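Side-chain contacts in protein SSD1 (Saccharomyces cerevisiae S288C, PDB 7AM1), which binds mRNA untranslated regions and represses translation as a non-enzymatic member of the RNase II family, and is implicated in control of the G1 phase: residues Ile366-Ile369 and Val375-Phe378; Val399-Glu404 and Glu445-Ser450; Leu478-Leu483 and Val547-Ile552. All blocks are in the same frame, centred on the assembly; numbering follows the deposited sequence.

Contact 1: Ile366-Ile369 and Val375-Phe378; sequences IFAI and VSEF
I369 is gripped from residues 375-378 at both ends of its backbone, by F378 at its amide and by S376 at its carbonyl, so that a hydroxyl adds a second bond beside a single main-chain one. The amide N of I369 gives a nearly straight bond to O of F378, 2.9 Å long with 171° at the hydrogen. The carbonyl of I369 is met differently: OG of S376 donates to O of I369 over 2.9 Å, but from above the carbonyl plane, 64° out of it. A first torsion of 172°, with OG anti to the backbone N of S376, swings the hydroxyl across to this oxygen. There OG also packs closely on the methyl of A368, 3.2 Å from its CB. The backbone N of S376 is held in turn by OG of S439.

The apolar half of the contact is looser. CG1 of I369 comes to the edge of the F378 ring, near its plane, at 4.4 Å from CD2. I369 carries CG1 beside its own backbone N, and CD1 beyond it reaches the ring edge of F367 in plane. Helix 544-568 covers these side chains, I549 touching both I369 and F378. Antiparallel neighbours joined by a loop that bonds back through S376, strands 367-370 and 378-384 make a β-hairpin closed by that loop, set in the mixed sheet of the RNB domain.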
ATOM      1  N   ILE A 366     -29.254  13.215  11.923  1.00 47.13           N
ATOM      2  CA  ILE A 366     -28.277  12.585  11.043  1.00 45.50           C
ATOM      3  C   ILE A 366     -27.126  13.554  10.825  1.00 46.85           C
ATOM      4  O   ILE A 366     -27.338  14.716  10.458  1.00 49.10           O
ATOM      5  CB  ILE A 366     -28.920  12.183   9.708  1.00 47.36           C
ATOM      6  CG1 ILE A 366     -29.917  11.045   9.924  1.00 49.91           C
ATOM      7  CG2 ILE A 366     -27.857  11.730   8.711  1.00 45.03           C
ATOM      8  CD1 ILE A 366     -30.870  10.840   8.773  1.00 52.38           C
ATOM      9  N   PHE A 367     -25.906  13.090  11.053  1.00 43.34           N
ATOM     10  CA  PHE A 367     -24.739  13.888  10.718  1.00 45.83           C
ATOM     11  C   PHE A 367     -23.988  13.204   9.587  1.00 43.34           C
ATOM     12  O   PHE A 367     -23.693  12.005   9.656  1.00 40.82           O
ATOM     13  CB  PHE A 367     -23.831  14.132  11.934  1.00 50.52           C
ATOM     14  CG  PHE A 367     -23.432  12.893  12.684  1.00 54.40           C
ATOM     15  CD1 PHE A 367     -24.276  12.334  13.625  1.00 56.86           C
ATOM     16  CD2 PHE A 367     -22.191  12.309  12.472  1.00 55.56           C
ATOM     17  CE1 PHE A 367     -23.906  11.201  14.325  1.00 57.40           C
ATOM     18  CE2 PHE A 367     -21.814  11.175  13.173  1.00 56.06           C
ATOM     19  CZ  PHE A 367     -22.676  10.620  14.099  1.00 56.51           C
ATOM     20  N   ALA A 368     -23.723  13.965   8.532  1.00 45.45           N
ATOM     21  CA  ALA A 368     -22.920  13.480   7.425  1.00 45.25           C
ATOM     22  C   ALA A 368     -21.452  13.600   7.802  1.00 44.12           C
ATOM     23  O   ALA A 368     -21.050  14.561   8.463  1.00 44.33           O
ATOM     24  CB  ALA A 368     -23.216  14.280   6.159  1.00 46.35           C
ATOM     25  N   ILE A 369     -20.661  12.605   7.415  1.00 42.78           N
ATOM     26  CA  ILE A 369     -19.221  12.606   7.655  1.00 43.49           C
ATOM     27  C   ILE A 369     -18.512  13.055   6.387  1.00 43.04           C
ATOM     28  O   ILE A 369     -18.730  12.491   5.307  1.00 40.96           O
ATOM     29  CB  ILE A 369     -18.722  11.221   8.104  1.00 44.91           C
ATOM     30  CG1 ILE A 369     -19.526  10.738   9.316  1.00 48.37           C
ATOM     31  CG2 ILE A 369     -17.228  11.257   8.396  1.00 44.68           C
ATOM     32  CD1 ILE A 369     -19.235  11.507  10.595  1.00 51.06           C
ATOM     33  N   VAL A 375     -15.720  14.433  -0.844  1.00 53.58           N
ATOM     34  CA  VAL A 375     -17.148  14.643  -0.636  1.00 51.71           C
ATOM     35  C   VAL A 375     -17.586  13.994   0.671  1.00 47.55           C
ATOM     36  O   VAL A 375     -16.759  13.470   1.426  1.00 45.55           O
ATOM     37  CB  VAL A 375     -17.957  14.084  -1.822  1.00 52.96           C
ATOM     38  CG1 VAL A 375     -17.533  14.760  -3.115  1.00 53.99           C
ATOM     39  CG2 VAL A 375     -17.780  12.575  -1.924  1.00 52.39           C
ATOM     40  N   SER A 376     -18.883  14.063   0.963  1.00 47.19           N
ATOM     41  CA  SER A 376     -19.503  13.293   2.035  1.00 45.21           C
ATOM     42  C   SER A 376     -20.380  12.219   1.406  1.00 43.27           C
ATOM     43  O   SER A 376     -21.338  12.533   0.691  1.00 43.92           O
ATOM     44  CB  SER A 376     -20.332  14.186   2.955  1.00 46.43           C
ATOM     45  OG  SER A 376     -21.077  13.408   3.877  1.00 44.68           O
ATOM     46  N   GLU A 377     -20.047  10.957   1.651  1.00 39.79           N
ATOM     47  CA  GLU A 377     -20.830   9.861   1.105  1.00 40.29           C
ATOM     48  C   GLU A 377     -21.400   8.942   2.174  1.00 39.72           C
ATOM     49  O   GLU A 377     -22.075   7.966   1.831  1.00 38.76           O
ATOM     50  CB  GLU A 377     -19.991   9.050   0.103  1.00 40.80           C
ATOM     51  CG  GLU A 377     -18.730   8.394   0.642  1.00 41.27           C
ATOM     52  CD  GLU A 377     -17.914   7.757  -0.478  1.00 42.80           C
ATOM     53  OE1 GLU A 377     -18.529   7.098  -1.339  1.00 44.24           O
ATOM     54  OE2 GLU A 377     -16.672   7.914  -0.513  1.00 44.29           O
ATOM     55  N   PHE A 378     -21.176   9.241   3.452  1.00 42.24           N
ATOM     56  CA  PHE A 378     -21.617   8.396   4.551  1.00 42.86           C
ATOM     57  C   PHE A 378     -22.154   9.281   5.661  1.00 42.36           C
ATOM     58  O   PHE A 378     -21.566  10.320   5.971  1.00 42.15           O
ATOM     59  CB  PHE A 378     -20.464   7.540   5.067  1.00 42.91           C
ATOM     60  CG  PHE A 378     -20.848   6.589   6.157  1.00 42.66           C
ATOM     61  CD1 PHE A 378     -21.517   5.418   5.855  1.00 43.81           C
ATOM     62  CD2 PHE A 378     -20.510   6.842   7.475  1.00 41.61           C
ATOM     63  CE1 PHE A 378     -21.857   4.526   6.845  1.00 44.53           C
ATOM     64  CE2 PHE A 378     -20.843   5.949   8.465  1.00 42.25           C
ATOM     65  CZ  PHE A 378     -21.516   4.789   8.148  1.00 43.45           C
TER

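Contact 2: Val399-Glu404 and Glu445-Ser450; sequences VTSHIE and ESATLS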
ATOM      1  N   VAL A 399     -25.654   6.104  -5.162  1.00 46.74           N
ATOM      2  CA  VAL A 399     -25.082   6.637  -6.393  1.00 46.84           C
ATOM      3  C   VAL A 399     -25.768   6.032  -7.610  1.00 45.37           C
ATOM      4  O   VAL A 399     -26.101   6.743  -8.566  1.00 45.39           O
ATOM      5  CB  VAL A 399     -23.561   6.390  -6.436  1.00 47.60           C
ATOM      6  CG1 VAL A 399     -22.969   6.951  -7.718  1.00 48.35           C
ATOM      7  CG2 VAL A 399     -22.875   7.007  -5.237  1.00 48.81           C
ATOM      8  N   THR A 400     -25.984   4.711  -7.601  1.00 45.81           N
ATOM      9  CA  THR A 400     -26.461   4.037  -8.804  1.00 48.28           C
ATOM     10  C   THR A 400     -27.903   4.396  -9.141  1.00 51.80           C
ATOM     11  O   THR A 400     -28.321   4.201 -10.287  1.00 53.77           O
ATOM     12  CB  THR A 400     -26.322   2.514  -8.679  1.00 47.78           C
ATOM     13  OG1 THR A 400     -27.157   2.018  -7.629  1.00 47.00           O
ATOM     14  CG2 THR A 400     -24.869   2.122  -8.403  1.00 46.84           C
ATOM     15  N   SER A 401     -28.671   4.915  -8.183  1.00 53.39           N
ATOM     16  CA  SER A 401     -29.988   5.442  -8.514  1.00 55.52           C
ATOM     17  C   SER A 401     -29.908   6.685  -9.392  1.00 55.19           C
ATOM     18  O   SER A 401     -30.945   7.137  -9.886  1.00 56.90           O
ATOM     19  CB  SER A 401     -30.773   5.756  -7.238  1.00 57.15           C
ATOM     20  OG  SER A 401     -30.258   6.903  -6.585  1.00 58.37           O
ATOM     21  N   HIS A 402     -28.715   7.248  -9.586  1.00 53.02           N
ATOM     22  CA  HIS A 402     -28.518   8.393 -10.465  1.00 55.02           C
ATOM     23  C   HIS A 402     -27.790   8.027 -11.751  1.00 55.29           C
ATOM     24  O   HIS A 402     -27.421   8.923 -12.517  1.00 56.84           O
ATOM     25  CB  HIS A 402     -27.740   9.494  -9.742  1.00 56.33           C
ATOM     26  CG  HIS A 402     -28.444  10.049  -8.546  1.00 58.69           C
ATOM     27  ND1 HIS A 402     -28.281   9.533  -7.279  1.00 58.13           N
ATOM     28  CD2 HIS A 402     -29.311  11.082  -8.424  1.00 60.36           C
ATOM     29  CE1 HIS A 402     -29.016  10.225  -6.427  1.00 58.75           C
ATOM     30  NE2 HIS A 402     -29.653  11.170  -7.096  1.00 59.92           N
ATOM     31  N   ILE A 403     -27.564   6.739 -12.001  1.00 53.92           N
ATOM     32  CA  ILE A 403     -26.786   6.293 -13.152  1.00 53.48           C
ATOM     33  C   ILE A 403     -27.521   5.127 -13.796  1.00 55.29           C
ATOM     34  O   ILE A 403     -27.782   4.115 -13.137  1.00 53.80           O
ATOM     35  CB  ILE A 403     -25.354   5.877 -12.760  1.00 51.37           C
ATOM     36  CG1 ILE A 403     -24.606   7.082 -12.170  1.00 51.40           C
ATOM     37  CG2 ILE A 403     -24.630   5.282 -13.965  1.00 50.29           C
ATOM     38  CD1 ILE A 403     -23.199   6.785 -11.648  1.00 50.25           C
ATOM     39  N   GLU A 404     -27.830   5.256 -15.082  1.00 59.19           N
ATOM     40  CA  GLU A 404     -28.440   4.167 -15.834  1.00 62.28           C
ATOM     41  C   GLU A 404     -27.362   3.138 -16.155  1.00 61.06           C
ATOM     42  O   GLU A 404     -26.342   3.469 -16.771  1.00 59.29           O
ATOM     43  CB  GLU A 404     -29.093   4.703 -17.105  1.00 66.09           C
ATOM     44  CG  GLU A 404     -29.782   3.646 -17.961  1.00 68.43           C
ATOM     45  N   GLU A 445     -31.848  17.000   0.697  1.00 61.60           N
ATOM     46  CA  GLU A 445     -32.441  15.672   0.660  1.00 64.58           C
ATOM     47  C   GLU A 445     -31.672  14.809  -0.333  1.00 61.42           C
ATOM     48  O   GLU A 445     -31.422  15.231  -1.467  1.00 63.46           O
ATOM     49  CB  GLU A 445     -33.912  15.767   0.273  1.00 70.61           C
ATOM     50  CG  GLU A 445     -34.740  14.573   0.687  1.00 73.69           C
ATOM     51  CD  GLU A 445     -36.228  14.841   0.579  1.00 77.71           C
ATOM     52  OE1 GLU A 445     -36.734  15.724   1.307  1.00 77.88           O
ATOM     53  OE2 GLU A 445     -36.885  14.172  -0.249  1.00 80.40           O
ATOM     54  N   SER A 446     -31.281  13.610   0.100  1.00 54.45           N
ATOM     55  CA  SER A 446     -30.459  12.726  -0.712  1.00 50.70           C
ATOM     56  C   SER A 446     -30.989  11.303  -0.652  1.00 49.31           C
ATOM     57  O   SER A 446     -31.386  10.824   0.413  1.00 47.56           O
ATOM     58  CB  SER A 446     -28.998  12.736  -0.247  1.00 48.24           C
ATOM     59  OG  SER A 446     -28.413  14.007  -0.449  1.00 49.87           O
ATOM     60  N   ALA A 447     -30.977  10.629  -1.798  1.00 52.79           N
ATOM     61  CA  ALA A 447     -31.308   9.213  -1.847  1.00 51.96           C
ATOM     62  C   ALA A 447     -30.125   8.404  -1.331  1.00 49.13           C
ATOM     63  O   ALA A 447     -28.978   8.650  -1.721  1.00 48.21           O
ATOM     64  CB  ALA A 447     -31.659   8.797  -3.273  1.00 53.09           C
ATOM     65  N   THR A 448     -30.401   7.434  -0.464  1.00 44.60           N
ATOM     66  CA  THR A 448     -29.351   6.677   0.196  1.00 43.66           C
ATOM     67  C   THR A 448     -29.747   5.209   0.273  1.00 43.53           C
ATOM     68  O   THR A 448     -30.894   4.834   0.024  1.00 45.21           O
ATOM     69  CB  THR A 448     -29.061   7.232   1.603  1.00 44.30           C
ATOM     70  OG1 THR A 448     -30.295   7.446   2.301  1.00 45.47           O
ATOM     71  CG2 THR A 448     -28.295   8.550   1.530  1.00 45.69           C
ATOM     72  N   LEU A 449     -28.762   4.372   0.575  1.00 44.53           N
ATOM     73  CA  LEU A 449     -28.975   2.991   0.986  1.00 45.06           C
ATOM     74  C   LEU A 449     -28.535   2.891   2.438  1.00 44.98           C
ATOM     75  O   LEU A 449     -27.423   3.311   2.779  1.00 45.18           O
ATOM     76  CB  LEU A 449     -28.187   2.013   0.109  1.00 45.04           C
ATOM     77  CG  LEU A 449     -28.503   1.986  -1.392  1.00 44.66           C
ATOM     78  CD1 LEU A 449     -27.625   0.966  -2.127  1.00 45.21           C
ATOM     79  CD2 LEU A 449     -29.976   1.690  -1.646  1.00 44.13           C
ATOM     80  N   SER A 450     -29.399   2.360   3.295  1.00 42.73           N
ATOM     81  CA  SER A 450     -29.170   2.421   4.729  1.00 41.51           C
ATOM     82  C   SER A 450     -29.120   1.031   5.340  1.00 42.31           C
ATOM     83  O   SER A 450     -29.843   0.123   4.918  1.00 43.49           O
ATOM     84  CB  SER A 450     -30.261   3.239   5.422  1.00 42.01           C
ATOM     85  OG  SER A 450     -30.274   4.575   4.951  1.00 42.99           O
TER
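A447 and the pair S401 and H402 meet through a single methyl group, a small worked example of polar side chains that touch a methyl while bonding to their own loop. CB of A447, pointing toward residues 399-404 from strand 446-456, lies 4.1 Å from OG of S401 and 4.4 Å from CE1 of H402. Both distances are those of light van der Waals contact.

The conformations explain why these two residues offer what they do. In S401 the hydroxyl takes the crowded position between the backbone N and the carbonyl carbon (chi1 72°), which turns OG back to the oxygen of D398, to which it is hydrogen-bonded. H402 follows another path: CG lies beside its own backbone N (chi1 -62°), and the imidazole is turned perpendicular to the CA-CB-CG plane (chi2 90°). The ring thus brings CE1 obliquely to the methyl, while its edge faces O of V399 in plane and ND1 makes a weak hydrogen bond to the same D398 oxygen. L347 and L438 also pack on the H402 side chain.

Residues 399-402 form a 3-10 turn. N of H402 binds O of V399 within it at 2.9 Å, and N of I403, just after it, binds O of T400 at 3.2 Å. From this turn S401 points toward the strand, whereas H402 starts off in another direction and only its ring end approaches. OG1 of T400 is bonded to NZ of K677 in helix 668-681, which joins the turn to a third element. The backbone bond between A447 and D398 is one direct polar link to the strand; the methyl contact itself is weak and non-directional, only grazing a hydroxyl and a ring carbon.

Contact 3: Leu478-Leu483 and Val547-Ile552; sequences LSLEQL and VVINEI
I549 receives two leucine methyls on one methylene where helix 480-488 packs against helix 544-568. CD2 of L483 reaches CG1 of I549 at 3.7 Å and its CD1 at 4.0 Å, while CD2 of L480 comes to the same CG1 at 3.9 Å. Both leucines cross the isoleucine at a slant. Their routes differ: L483 holds CG anti to its backbone N (chi1 177°) and starts off toward helix 544-568, whereas L480 sets out at an angle and only the end of the side chain, through its CD2 branch, reaches I549.

One shell out, I549 is set among I369, F378 and L380, and I369 also packs on L480. The first turn of the leucine helix is fixed by a capping box. OG of S479 accepts from N of Q482 at 3.0 Å, and OE1 of Q482 accepts from N of S479 at 3.0 Å, so each residue caps the other's amide. N of L483 adds the main-chain bond to O of S479, at 2.7 Å.

On the other helix, V548 packs on A503 and L518, ND2 of N550 is bonded to OE1 of E526, and E551 makes salt bridges to R510 and R554. Contact is wholly apolar where the two helices touch: the join is dispersion and burial, while the capping box orders the start of the leucine helix.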
ATOM      1  N   LEU A 478     -19.929  16.814   9.896  1.00 54.77           N
ATOM      2  CA  LEU A 478     -18.675  16.874  10.633  1.00 57.72           C
ATOM      3  C   LEU A 478     -17.563  16.266   9.793  1.00 54.97           C
ATOM      4  O   LEU A 478     -17.758  15.227   9.152  1.00 54.77           O
ATOM      5  CB  LEU A 478     -18.757  16.116  11.965  1.00 62.31           C
ATOM      6  CG  LEU A 478     -19.494  16.770  13.130  1.00 68.34           C
ATOM      7  CD1 LEU A 478     -19.570  15.796  14.295  1.00 70.38           C
ATOM      8  CD2 LEU A 478     -18.812  18.059  13.550  1.00 70.44           C
ATOM      9  N   SER A 479     -16.400  16.911   9.800  1.00 51.01           N
ATOM     10  CA  SER A 479     -15.204  16.277   9.277  1.00 47.51           C
ATOM     11  C   SER A 479     -14.630  15.333  10.327  1.00 45.47           C
ATOM     12  O   SER A 479     -14.904  15.457  11.524  1.00 43.95           O
ATOM     13  CB  SER A 479     -14.146  17.313   8.899  1.00 46.73           C
ATOM     14  OG  SER A 479     -13.641  17.939  10.062  1.00 46.02           O
ATOM     15  N   LEU A 480     -13.812  14.385   9.864  1.00 46.78           N
ATOM     16  CA  LEU A 480     -13.143  13.483  10.792  1.00 49.22           C
ATOM     17  C   LEU A 480     -12.263  14.256  11.764  1.00 52.42           C
ATOM     18  O   LEU A 480     -12.104  13.846  12.918  1.00 51.61           O
ATOM     19  CB  LEU A 480     -12.318  12.450  10.026  1.00 48.57           C
ATOM     20  CG  LEU A 480     -13.121  11.412   9.239  1.00 48.60           C
ATOM     21  CD1 LEU A 480     -12.197  10.526   8.414  1.00 47.88           C
ATOM     22  CD2 LEU A 480     -13.971  10.562  10.174  1.00 49.11           C
ATOM     23  N   GLU A 481     -11.687  15.375  11.317  1.00 57.67           N
ATOM     24  CA  GLU A 481     -10.919  16.219  12.223  1.00 60.21           C
ATOM     25  C   GLU A 481     -11.824  16.818  13.290  1.00 58.92           C
ATOM     26  O   GLU A 481     -11.474  16.827  14.477  1.00 59.45           O
ATOM     27  CB  GLU A 481     -10.209  17.327  11.444  1.00 64.27           C
ATOM     28  CG  GLU A 481      -9.029  16.856  10.604  1.00 66.27           C
ATOM     29  CD  GLU A 481      -9.453  16.054   9.387  1.00 68.09           C
ATOM     30  OE1 GLU A 481     -10.585  16.261   8.901  1.00 69.46           O
ATOM     31  OE2 GLU A 481      -8.655  15.212   8.920  1.00 68.03           O
ATOM     32  N   GLN A 482     -12.997  17.307  12.886  1.00 55.03           N
ATOM     33  CA  GLN A 482     -13.955  17.827  13.854  1.00 54.08           C
ATOM     34  C   GLN A 482     -14.471  16.720  14.764  1.00 48.13           C
ATOM     35  O   GLN A 482     -14.635  16.930  15.970  1.00 45.66           O
ATOM     36  CB  GLN A 482     -15.115  18.507  13.126  1.00 59.23           C
ATOM     37  CG  GLN A 482     -14.718  19.771  12.389  1.00 64.41           C
ATOM     38  CD  GLN A 482     -15.848  20.340  11.557  1.00 68.18           C
ATOM     39  OE1 GLN A 482     -16.703  19.604  11.064  1.00 67.53           O
ATOM     40  NE2 GLN A 482     -15.863  21.661  11.404  1.00 71.09           N
ATOM     41  N   LEU A 483     -14.739  15.536  14.205  1.00 46.94           N
ATOM     42  CA  LEU A 483     -15.143  14.404  15.034  1.00 46.20           C
ATOM     43  C   LEU A 483     -14.082  14.106  16.086  1.00 48.00           C
ATOM     44  O   LEU A 483     -14.396  13.906  17.264  1.00 47.51           O
ATOM     45  CB  LEU A 483     -15.400  13.174  14.159  1.00 43.66           C
ATOM     46  CG  LEU A 483     -15.756  11.887  14.908  1.00 43.34           C
ATOM     47  CD1 LEU A 483     -17.015  12.070  15.743  1.00 43.88           C
ATOM     48  CD2 LEU A 483     -15.928  10.723  13.947  1.00 43.36           C
ATOM     49  N   VAL A 547     -11.075   5.735  13.089  1.00 34.80           N
ATOM     50  CA  VAL A 547     -11.244   4.350  13.519  1.00 34.14           C
ATOM     51  C   VAL A 547     -12.691   4.091  13.917  1.00 35.30           C
ATOM     52  O   VAL A 547     -13.252   3.030  13.613  1.00 34.40           O
ATOM     53  CB  VAL A 547     -10.275   4.034  14.673  1.00 35.55           C
ATOM     54  CG1 VAL A 547     -10.583   2.678  15.289  1.00 37.51           C
ATOM     55  CG2 VAL A 547      -8.836   4.073  14.188  1.00 33.89           C
ATOM     56  N   VAL A 548     -13.318   5.053  14.601  1.00 36.60           N
ATOM     57  CA  VAL A 548     -14.723   4.920  14.983  1.00 37.27           C
ATOM     58  C   VAL A 548     -15.590   4.712  13.748  1.00 35.99           C
ATOM     59  O   VAL A 548     -16.361   3.749  13.659  1.00 35.23           O
ATOM     60  CB  VAL A 548     -15.182   6.154  15.785  1.00 39.32           C
ATOM     61  CG1 VAL A 548     -16.703   6.195  15.883  1.00 39.74           C
ATOM     62  CG2 VAL A 548     -14.579   6.143  17.170  1.00 39.35           C
ATOM     63  N   ILE A 549     -15.480   5.622  12.777  1.00 34.34           N
ATOM     64  CA  ILE A 549     -16.285   5.510  11.569  1.00 34.78           C
ATOM     65  C   ILE A 549     -15.877   4.279  10.769  1.00 34.28           C
ATOM     66  O   ILE A 549     -16.726   3.636  10.141  1.00 33.99           O
ATOM     67  CB  ILE A 549     -16.164   6.794  10.724  1.00 35.89           C
ATOM     68  CG1 ILE A 549     -16.636   8.020  11.523  1.00 37.55           C
ATOM     69  CG2 ILE A 549     -16.912   6.646   9.404  1.00 36.54           C
ATOM     70  CD1 ILE A 549     -18.076   7.955  12.041  1.00 38.34           C
ATOM     71  N   ASN A 550     -14.584   3.926  10.777  1.00 33.88           N
ATOM     72  CA  ASN A 550     -14.116   2.784   9.993  1.00 34.14           C
ATOM     73  C   ASN A 550     -14.668   1.471  10.542  1.00 33.34           C
ATOM     74  O   ASN A 550     -15.020   0.569   9.772  1.00 31.06           O
ATOM     75  CB  ASN A 550     -12.580   2.747   9.962  1.00 34.62           C
ATOM     76  CG  ASN A 550     -12.025   1.836   8.851  1.00 35.46           C
ATOM     77  OD1 ASN A 550     -12.568   1.773   7.744  1.00 33.74           O
ATOM     78  ND2 ASN A 550     -10.934   1.133   9.152  1.00 34.77           N
ATOM     79  N   GLU A 551     -14.747   1.330  11.868  1.00 32.23           N
ATOM     80  CA  GLU A 551     -15.274   0.083  12.412  1.00 35.88           C
ATOM     81  C   GLU A 551     -16.780  -0.016  12.201  1.00 35.77           C
ATOM     82  O   GLU A 551     -17.314  -1.122  12.062  1.00 37.02           O
ATOM     83  CB  GLU A 551     -14.923  -0.052  13.892  1.00 38.05           C
ATOM     84  CG  GLU A 551     -13.470  -0.457  14.140  1.00 39.69           C
ATOM     85  CD  GLU A 551     -13.142  -1.852  13.618  1.00 41.31           C
ATOM     86  OE1 GLU A 551     -14.025  -2.738  13.671  1.00 40.99           O
ATOM     87  OE2 GLU A 551     -12.000  -2.060  13.145  1.00 42.95           O
ATOM     88  N   ILE A 552     -17.478   1.119  12.157  1.00 38.13           N
ATOM     89  CA  ILE A 552     -18.893   1.086  11.806  1.00 38.73           C
ATOM     90  C   ILE A 552     -19.067   0.680  10.348  1.00 37.82           C
ATOM     91  O   ILE A 552     -19.937  -0.134  10.022  1.00 38.10           O
ATOM     92  CB  ILE A 552     -19.556   2.443  12.115  1.00 38.52           C
ATOM     93  CG1 ILE A 552     -19.702   2.620  13.631  1.00 39.33           C
ATOM     94  CG2 ILE A 552     -20.920   2.550  11.430  1.00 39.56           C
ATOM     95  CD1 ILE A 552     -20.059   4.030  14.056  1.00 39.54           C
TER

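In the fold
Contacts 1 and 3 are buried and adjoin one another, their centres about 10 Å apart, whereas contact 2 is partly buried and touches neither. All three reach the same mixed sheet of the RNB domain. Contacts 1 and 3 share more: strands 367-370 and 476-479 are neighbours, joined by a probable hydrogen bond from L478 N to A368 O at 2.9 Å, and F378 packs against I552 as well. Chemistry follows place. At a strand and the loop that follows it, contact 1 combines backbone and hydroxyl bonds with apolar packing; between helices, contact 3 is apolar; and contact 2, where a 3-10 turn passes a strand, has light methyl contact only.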